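Local coordinates for pili retraction protein PilT (Thermus thermophilus, PDB 5FL3) that probably binds and hydrolyses ATP as a motor of the secretion ATPase family that drives retraction of pili, at residues Pro113-Leu118 with Ile154-Leu159. Numbering follows the deposited sequence.
Sequences PSFEAL and IDHINL. With ADP (adenosine-5'-diphosphate), chain B; GOL (glycerol), chain C.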
loop_
_atom_site.group_PDB
_atom_site.type_symbol
_atom_site.label_atom_id
_atom_site.label_comp_id
_atom_site.label_asym_id
_atom_site.label_seq_id
_atom_site.Cartn_x
_atom_site.Cartn_y
_atom_site.Cartn_z
ATOM N N PRO A 113 8.563 0.055 9.398
ATOM C CA PRO A 113 9.830 -0.456 8.879
ATOM C C PRO A 113 10.665 0.665 8.269
ATOM O O PRO A 113 10.097 1.635 7.766
ATOM C CB PRO A 113 9.381 -1.462 7.809
ATOM C CG PRO A 113 7.951 -1.790 8.151
ATOM C CD PRO A 113 7.401 -0.529 8.702
ATOM N N SER A 114 11.986 0.537 8.320
ATOM C CA SER A 114 12.867 1.480 7.645
ATOM C C SER A 114 12.882 1.265 6.134
ATOM O O SER A 114 12.537 0.182 5.653
ATOM C CB SER A 114 14.280 1.337 8.171
ATOM O OG SER A 114 14.806 0.104 7.737
ATOM N N PHE A 115 13.312 2.285 5.397
ATOM C CA PHE A 115 13.458 2.175 3.955
ATOM C C PHE A 115 14.300 0.967 3.632
ATOM O O PHE A 115 13.995 0.200 2.709
ATOM C CB PHE A 115 14.113 3.419 3.363
ATOM C CG PHE A 115 13.262 4.645 3.438
ATOM C CD1 PHE A 115 11.910 4.584 3.142
ATOM C CD2 PHE A 115 13.811 5.861 3.822
ATOM C CE1 PHE A 115 11.122 5.722 3.214
ATOM C CE2 PHE A 115 13.034 7.000 3.897
ATOM C CZ PHE A 115 11.693 6.938 3.597
ATOM N N GLU A 116 15.360 0.794 4.420
ATOM C CA GLU A 116 16.325 -0.267 4.159
ATOM C C GLU A 116 15.693 -1.625 4.387
ATOM O O GLU A 116 15.855 -2.516 3.560
ATOM C CB GLU A 116 17.579 -0.102 5.023
ATOM C CG GLU A 116 18.517 1.020 4.553
ATOM C CD GLU A 116 18.104 2.391 5.060
ATOM O OE1 GLU A 116 17.339 2.468 6.042
ATOM O OE2 GLU A 116 18.549 3.398 4.479
ATOM N N ALA A 117 14.972 -1.774 5.501
ATOM C CA ALA A 117 14.143 -2.959 5.735
ATOM C C ALA A 117 13.212 -3.277 4.556
ATOM O O ALA A 117 13.023 -4.433 4.206
ATOM C CB ALA A 117 13.329 -2.786 6.994
ATOM N N LEU A 118 12.647 -2.245 3.938
ATOM C CA LEU A 118 11.657 -2.440 2.880
ATOM C C LEU A 118 12.287 -2.672 1.519
ATOM O O LEU A 118 11.588 -2.989 0.559
ATOM C CB LEU A 118 10.709 -1.234 2.802
ATOM C CG LEU A 118 9.886 -1.043 4.074
ATOM C CD1 LEU A 118 8.888 0.100 3.933
ATOM C CD2 LEU A 118 9.203 -2.355 4.446
ATOM N N ILE A 154 5.660 8.522 4.935
ATOM C CA ILE A 154 5.018 9.494 5.807
ATOM C C ILE A 154 5.839 9.688 7.083
ATOM O O ILE A 154 5.983 10.802 7.592
ATOM C CB ILE A 154 3.570 9.047 6.173
ATOM C CG1 ILE A 154 2.661 9.086 4.944
ATOM C CG2 ILE A 154 2.993 9.890 7.304
ATOM C CD1 ILE A 154 1.268 8.642 5.215
ATOM N N ASP A 155 6.373 8.583 7.589
ATOM C CA ASP A 155 7.161 8.568 8.814
ATOM C C ASP A 155 8.414 9.419 8.673
ATOM O O ASP A 155 8.842 10.084 9.605
ATOM C CB ASP A 155 7.530 7.120 9.164
ATOM C CG ASP A 155 8.316 7.003 10.457
ATOM O OD1 ASP A 155 7.743 7.295 11.530
ATOM O OD2 ASP A 155 9.501 6.592 10.397
ATOM N N HIS A 156 8.994 9.388 7.485
ATOM C CA HIS A 156 10.213 10.124 7.216
ATOM C C HIS A 156 9.971 11.603 7.249
ATOM O O HIS A 156 10.780 12.360 7.784
ATOM C CB HIS A 156 10.783 9.760 5.859
ATOM C CG HIS A 156 12.033 10.508 5.534
ATOM N ND1 HIS A 156 13.250 10.208 6.113
ATOM C CD2 HIS A 156 12.251 11.560 4.711
ATOM C CE1 HIS A 156 14.166 11.033 5.646
ATOM N NE2 HIS A 156 13.588 11.864 4.795
ATOM N N ILE A 157 8.861 11.998 6.631
ATOM C CA ILE A 157 8.377 13.375 6.641
ATOM C C ILE A 157 8.064 13.839 8.074
ATOM O O ILE A 157 8.499 14.909 8.525
ATOM C CB ILE A 157 7.119 13.501 5.752
ATOM C CG1 ILE A 157 7.503 13.335 4.284
ATOM C CG2 ILE A 157 6.419 14.828 5.976
ATOM C CD1 ILE A 157 6.326 13.214 3.371
ATOM N N ASN A 158 7.329 12.997 8.787
ATOM C CA ASN A 158 6.890 13.289 10.143
ATOM C C ASN A 158 8.084 13.531 11.062
ATOM O O ASN A 158 7.968 14.234 12.072
ATOM C CB ASN A 158 6.013 12.125 10.657
ATOM C CG ASN A 158 5.549 12.291 12.113
ATOM O OD1 ASN A 158 5.354 13.403 12.620
ATOM N ND2 ASN A 158 5.355 11.162 12.780
ATOM N N LEU A 159 9.240 12.957 10.737
ATOM C CA LEU A 159 10.306 13.058 11.708
ATOM C C LEU A 159 11.449 13.983 11.281
ATOM O O LEU A 159 12.395 14.169 12.034
ATOM C CB LEU A 159 10.803 11.656 12.071
ATOM C CG LEU A 159 11.772 10.808 11.278
ATOM C CD1 LEU A 159 13.167 11.086 11.782
ATOM C CD2 LEU A 159 11.419 9.331 11.459
HETATM P PB ADP B . -0.653 -3.398 -0.197
HETATM O O1B ADP B . -1.840 -4.343 -0.069
HETATM O O2B ADP B . -0.085 -3.312 -1.597
HETATM O O3B ADP B . -0.853 -2.046 0.448
HETATM P PA ADP B . 0.832 -4.008 2.233
HETATM O O1A ADP B . -0.480 -4.235 2.964
HETATM O O2A ADP B . 1.745 -2.843 2.603
HETATM O O3A ADP B . 0.548 -4.079 0.637
HETATM O "O5'" ADP B . 1.742 -5.330 2.372
HETATM C "C5'" ADP B . 1.204 -6.651 2.468
HETATM C "C4'" ADP B . 2.208 -7.479 3.275
HETATM O "O4'" ADP B . 3.511 -7.377 2.691
HETATM C "C3'" ADP B . 2.319 -7.012 4.720
HETATM O "O3'" ADP B . 2.167 -8.176 5.533
HETATM C "C2'" ADP B . 3.714 -6.404 4.848
HETATM O "O2'" ADP B . 4.370 -6.757 6.070
HETATM C "C1'" ADP B . 4.486 -6.976 3.667
HETATM N N9 ADP B . 5.433 -5.989 3.064
HETATM C C8 ADP B . 5.163 -4.690 2.808
HETATM N N7 ADP B . 6.224 -4.052 2.246
HETATM C C5 ADP B . 7.218 -4.961 2.138
HETATM C C6 ADP B . 8.613 -4.958 1.633
HETATM N N6 ADP B . 9.142 -3.825 1.122
HETATM N N1 ADP B . 9.317 -6.132 1.696
HETATM C C2 ADP B . 8.782 -7.265 2.200
HETATM N N3 ADP B . 7.520 -7.338 2.673
HETATM C C4 ADP B . 6.700 -6.241 2.675
HETATM C C1 GOL C . 12.511 6.985 7.282
HETATM O O1 GOL C . 13.644 7.829 7.174
HETATM C C2 GOL C . 12.879 5.653 7.937
HETATM O O2 GOL C . 13.405 4.773 6.960
HETATM C C3 GOL C . 11.612 5.029 8.527
HETATM O O3 GOL C . 10.556 5.225 7.615
#
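Phe115 reaches across to His156 near the C-terminal end of helix 146-160, the helix that follows the P-loop in this P-loop NTPase domain and starts at the nucleotide phosphates. The touch is narrow: CZ, at the far end of the phenyl ring, meets His156 CB at 3.7 Å. The two side chains cross at about a right angle, and their rings meet obliquely, with planes at 51°. While CZ rests on the CB methylene, the trans first torsion of His156 (chi1 179°) sets the imidazole beside Phe115 CE2, where ND1 faces a bound glycerol. Ala152, one turn earlier on the same helix, and Leu120 and Met125 from the chain beyond also pack on Phe115, so the ring is buried. Cutting Phe115 back to an alanine removes the ring, and would probably open a gap between His156, Ala152 and Met125.

The glycerol, probably from the crystallisation liquor, bridges the two residues. Its O2 lies over one face of the phenyl ring, 3.3 Å above the plane and displaced toward the rim, while accepting a bond from Phe115 N. Its terminal hydroxyl O1 lies at the imidazole edge, 2.6 Å from His156 ND1; either atom could be the donor.

The same short, weakly bonded helical turn, 115-118, also meets the nucleotide. Ser114 is its N-cap, OG accepting from Ala117 N at 2.9 Å in a nearly straight bond (168°). Leu118 belongs to the ADP pocket: its CD2 packs against the adenine at C6 and N6, and its carbonyl O takes a bond of 2.6 Å from the exocyclic amine N6.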